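Local coordinates for salicylic acid-binding protein 2 (Nicotiana tabacum, PDB 1Y7I) that hydrolyses methyl salicylate to salicylic acid, releasing the active hormone that triggers systemic acquired resistance in plant innate immunity, at residues D133-P138 with S148-P153. Sequence-based numbering, arbitrary orientation.
Sequences DTQFLP and SMFFGP. With SAL (2-hydroxybenzoic acid), chain E.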
ATOM      1  N   ASP B 133      -7.887 -19.430   7.519  1.00 34.73           N
ATOM      2  CA  ASP B 133      -8.909 -18.399   7.675  1.00 33.49           C
ATOM      3  C   ASP B 133      -9.227 -17.578   6.427  1.00 32.88           C
ATOM      4  O   ASP B 133      -9.773 -16.481   6.534  1.00 31.62           O
ATOM      5  CB  ASP B 133      -8.514 -17.451   8.805  1.00 34.46           C
ATOM      6  CG  ASP B 133      -7.206 -16.730   8.533  1.00 37.09           C
ATOM      7  OD1 ASP B 133      -6.779 -15.936   9.396  1.00 33.43           O
ATOM      8  OD2 ASP B 133      -6.608 -16.958   7.458  1.00 37.43           O
ATOM      9  N   THR B 134      -8.893 -18.105   5.252  1.00 32.50           N
ATOM     10  CA  THR B 134      -9.165 -17.404   4.002  1.00 34.39           C
ATOM     11  C   THR B 134     -10.671 -17.337   3.759  1.00 36.83           C
ATOM     12  O   THR B 134     -11.367 -18.346   3.864  1.00 37.55           O
ATOM     13  CB  THR B 134      -8.497 -18.115   2.808  1.00 32.99           C
ATOM     14  OG1 THR B 134      -7.074 -18.098   2.977  1.00 32.81           O
ATOM     15  CG2 THR B 134      -8.858 -17.424   1.502  1.00 32.98           C
ATOM     16  N   GLN B 135     -11.171 -16.148   3.436  1.00 38.54           N
ATOM     17  CA  GLN B 135     -12.596 -15.963   3.187  1.00 39.80           C
ATOM     18  C   GLN B 135     -12.980 -16.144   1.726  1.00 39.95           C
ATOM     19  O   GLN B 135     -12.378 -15.554   0.826  1.00 37.89           O
ATOM     20  CB  GLN B 135     -13.046 -14.577   3.650  1.00 41.50           C
ATOM     21  CG  GLN B 135     -13.148 -14.420   5.152  1.00 46.62           C
ATOM     22  CD  GLN B 135     -13.657 -13.048   5.555  1.00 49.81           C
ATOM     23  OE1 GLN B 135     -14.689 -12.588   5.062  1.00 52.00           O
ATOM     24  NE2 GLN B 135     -12.936 -12.388   6.460  1.00 51.32           N
ATOM     25  N   PHE B 136     -14.002 -16.965   1.510  1.00 40.16           N
ATOM     26  CA  PHE B 136     -14.517 -17.256   0.179  1.00 41.35           C
ATOM     27  C   PHE B 136     -15.997 -16.906   0.164  1.00 42.25           C
ATOM     28  O   PHE B 136     -16.832 -17.707   0.578  1.00 44.14           O
ATOM     29  CB  PHE B 136     -14.337 -18.738  -0.134  1.00 41.27           C
ATOM     30  CG  PHE B 136     -12.913 -19.140  -0.362  1.00 41.96           C
ATOM     31  CD1 PHE B 136     -12.293 -18.876  -1.577  1.00 42.03           C
ATOM     32  CD2 PHE B 136     -12.190 -19.785   0.635  1.00 41.94           C
ATOM     33  CE1 PHE B 136     -10.977 -19.256  -1.802  1.00 42.42           C
ATOM     34  CE2 PHE B 136     -10.870 -20.170   0.421  1.00 43.81           C
ATOM     35  CZ  PHE B 136     -10.261 -19.902  -0.803  1.00 42.51           C
ATOM     36  N   LEU B 137     -16.319 -15.711  -0.315  1.00 41.90           N
ATOM     37  CA  LEU B 137     -17.703 -15.266  -0.357  1.00 42.38           C
ATOM     38  C   LEU B 137     -18.248 -15.178  -1.780  1.00 42.51           C
ATOM     39  O   LEU B 137     -17.526 -14.837  -2.717  1.00 42.23           O
ATOM     40  CB  LEU B 137     -17.827 -13.901   0.326  1.00 42.73           C
ATOM     41  CG  LEU B 137     -17.275 -13.806   1.753  1.00 44.64           C
ATOM     42  CD1 LEU B 137     -17.309 -12.362   2.221  1.00 45.63           C
ATOM     43  CD2 LEU B 137     -18.089 -14.700   2.686  1.00 44.94           C
ATOM     44  N   PRO B 138     -19.537 -15.506  -1.957  1.00 41.64           N
ATOM     45  CA  PRO B 138     -20.189 -15.458  -3.266  1.00 41.06           C
ATOM     46  C   PRO B 138     -20.712 -14.054  -3.554  1.00 40.95           C
ATOM     47  O   PRO B 138     -21.151 -13.353  -2.642  1.00 42.56           O
ATOM     48  CB  PRO B 138     -21.325 -16.456  -3.108  1.00 41.59           C
ATOM     49  CG  PRO B 138     -21.733 -16.236  -1.685  1.00 41.02           C
ATOM     50  CD  PRO B 138     -20.392 -16.204  -0.979  1.00 42.11           C
ATOM     51  N   SER B 148     -15.411 -14.679  -4.451  1.00 35.40           N
ATOM     52  CA  SER B 148     -14.296 -13.802  -4.133  1.00 33.28           C
ATOM     53  C   SER B 148     -13.405 -14.549  -3.157  1.00 33.33           C
ATOM     54  O   SER B 148     -13.862 -15.452  -2.457  1.00 33.05           O
ATOM     55  CB  SER B 148     -14.791 -12.504  -3.496  1.00 32.01           C
ATOM     56  OG  SER B 148     -15.339 -12.738  -2.211  1.00 31.53           O
HETATM   57  N   MSE B 149     -12.134 -14.166  -3.117  1.00 34.11           N
HETATM   58  CA  MSE B 149     -11.160 -14.795  -2.235  1.00 34.85           C
HETATM   59  C   MSE B 149     -10.347 -13.742  -1.485  1.00 33.59           C
HETATM   60  O   MSE B 149      -9.635 -12.943  -2.097  1.00 33.56           O
HETATM   61  CB  MSE B 149     -10.226 -15.688  -3.055  1.00 38.18           C
HETATM   62  CG  MSE B 149      -9.038 -16.233  -2.286  1.00 42.19           C
HETATM   63 SE   MSE B 149      -7.909 -17.296  -3.433  1.00 56.10          SE
HETATM   64  CE  MSE B 149      -7.022 -15.866  -4.389  1.00 48.29           C
ATOM     65  N   PHE B 150     -10.445 -13.757  -0.160  1.00 31.89           N
ATOM     66  CA  PHE B 150      -9.735 -12.797   0.680  1.00 30.11           C
ATOM     67  C   PHE B 150      -8.896 -13.518   1.736  1.00 30.39           C
ATOM     68  O   PHE B 150      -9.438 -14.137   2.651  1.00 29.70           O
ATOM     69  CB  PHE B 150     -10.759 -11.865   1.344  1.00 30.16           C
ATOM     70  CG  PHE B 150     -10.155 -10.673   2.034  1.00 29.81           C
ATOM     71  CD1 PHE B 150      -9.180  -9.905   1.408  1.00 31.50           C
ATOM     72  CD2 PHE B 150     -10.590 -10.293   3.296  1.00 33.69           C
ATOM     73  CE1 PHE B 150      -8.643  -8.777   2.032  1.00 31.66           C
ATOM     74  CE2 PHE B 150     -10.059  -9.164   3.930  1.00 34.28           C
ATOM     75  CZ  PHE B 150      -9.083  -8.404   3.291  1.00 32.48           C
ATOM     76  N   PHE B 151      -7.572 -13.446   1.606  1.00 29.56           N
ATOM     77  CA  PHE B 151      -6.688 -14.103   2.564  1.00 27.42           C
ATOM     78  C   PHE B 151      -6.859 -13.504   3.953  1.00 28.55           C
ATOM     79  O   PHE B 151      -7.006 -12.292   4.104  1.00 28.38           O
ATOM     80  CB  PHE B 151      -5.213 -13.978   2.145  1.00 27.15           C
ATOM     81  CG  PHE B 151      -4.921 -14.493   0.758  1.00 24.44           C
ATOM     82  CD1 PHE B 151      -5.545 -15.643   0.284  1.00 25.25           C
ATOM     83  CD2 PHE B 151      -4.042 -13.815  -0.080  1.00 25.70           C
ATOM     84  CE1 PHE B 151      -5.304 -16.108  -1.004  1.00 28.23           C
ATOM     85  CE2 PHE B 151      -3.793 -14.272  -1.373  1.00 26.82           C
ATOM     86  CZ  PHE B 151      -4.429 -15.420  -1.837  1.00 27.66           C
ATOM     87  N   GLY B 152      -6.847 -14.371   4.960  1.00 28.76           N
ATOM     88  CA  GLY B 152      -6.979 -13.930   6.335  1.00 29.45           C
ATOM     89  C   GLY B 152      -5.598 -13.769   6.942  1.00 29.81           C
ATOM     90  O   GLY B 152      -4.612 -14.174   6.328  1.00 30.88           O
ATOM     91  N   PRO B 153      -5.491 -13.203   8.154  1.00 30.21           N
ATOM     92  CA  PRO B 153      -4.203 -12.997   8.824  1.00 30.07           C
ATOM     93  C   PRO B 153      -3.385 -14.257   9.111  1.00 30.10           C
ATOM     94  O   PRO B 153      -2.156 -14.210   9.143  1.00 29.26           O
ATOM     95  CB  PRO B 153      -4.601 -12.265  10.102  1.00 28.96           C
ATOM     96  CG  PRO B 153      -5.957 -12.820  10.390  1.00 31.06           C
ATOM     97  CD  PRO B 153      -6.605 -12.800   9.032  1.00 30.30           C
TER
HETATM   98  C1' SAL E 503      -1.617 -15.947  -4.604  1.00 28.60           C
HETATM   99  O1' SAL E 503      -0.610 -15.420  -3.949  1.00 30.20           O
HETATM  100  O2' SAL E 503      -2.089 -15.371  -5.588  1.00 27.70           O
HETATM  101  C1  SAL E 503      -2.137 -17.234  -4.104  1.00 28.00           C
HETATM  102  C2  SAL E 503      -3.241 -17.873  -4.769  1.00 27.66           C
HETATM  103  C3  SAL E 503      -3.730 -19.102  -4.288  1.00 26.37           C
HETATM  104  C4  SAL E 503      -3.137 -19.713  -3.167  1.00 25.09           C
HETATM  105  C5  SAL E 503      -2.052 -19.103  -2.504  1.00 27.26           C
HETATM  106  C6  SAL E 503      -1.559 -17.887  -2.968  1.00 25.52           C
HETATM  107  O2  SAL E 503      -3.865 -17.337  -5.856  1.00 29.61           O
HETATM  108  O   HOH W   1     -13.606 -12.990   0.154  1.00 31.95           O
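Met-149, a selenomethionine here, runs alongside the ring of Phe-136, its CG 3.6 Å from CE1 of Phe-136. With CG anti to the backbone N (chi1 171°), the Met-149 chain extends past the ring before bending at its last torsion. Its SE makes an oblique Met-aromatic contact with Phe-136, whose ring also meets Trp-131 edge-to-face, and Met-149 CE stops 3.8 Å from SAL O2. Thr-134 and Phe-151 point the same way on this pocket side: Thr-134 OG1 lies at the edge of the Phe-151 ring while hydrogen-bonded to Trp-131 O, and Phe-151 CZ reaches SAL C1 at 3.7 Å. The backbone is a beta hairpin in the cap of this alpha/beta hydrolase, one face carrying Phe-136 and Met-149, the latter reaching the salicylate pocket, which Phe-151 joins from just after the strand, while the other carries Gln-135 and Phe-150. These two form an antiparallel hydrogen-bonded pair, Gln-135 N to Phe-150 O and Phe-150 N to Gln-135 O, both 2.8 Å. A water bridges Gln-135 O and Ser-148 OG. At the hairpin's open end, Asp-133 lays its carboxylate against Gly-152, OD2 being 3.3 Å from Gly-152 CA; its two oxygens accept the Lys-154 and Phe-155 amides at the start of helix 153-160.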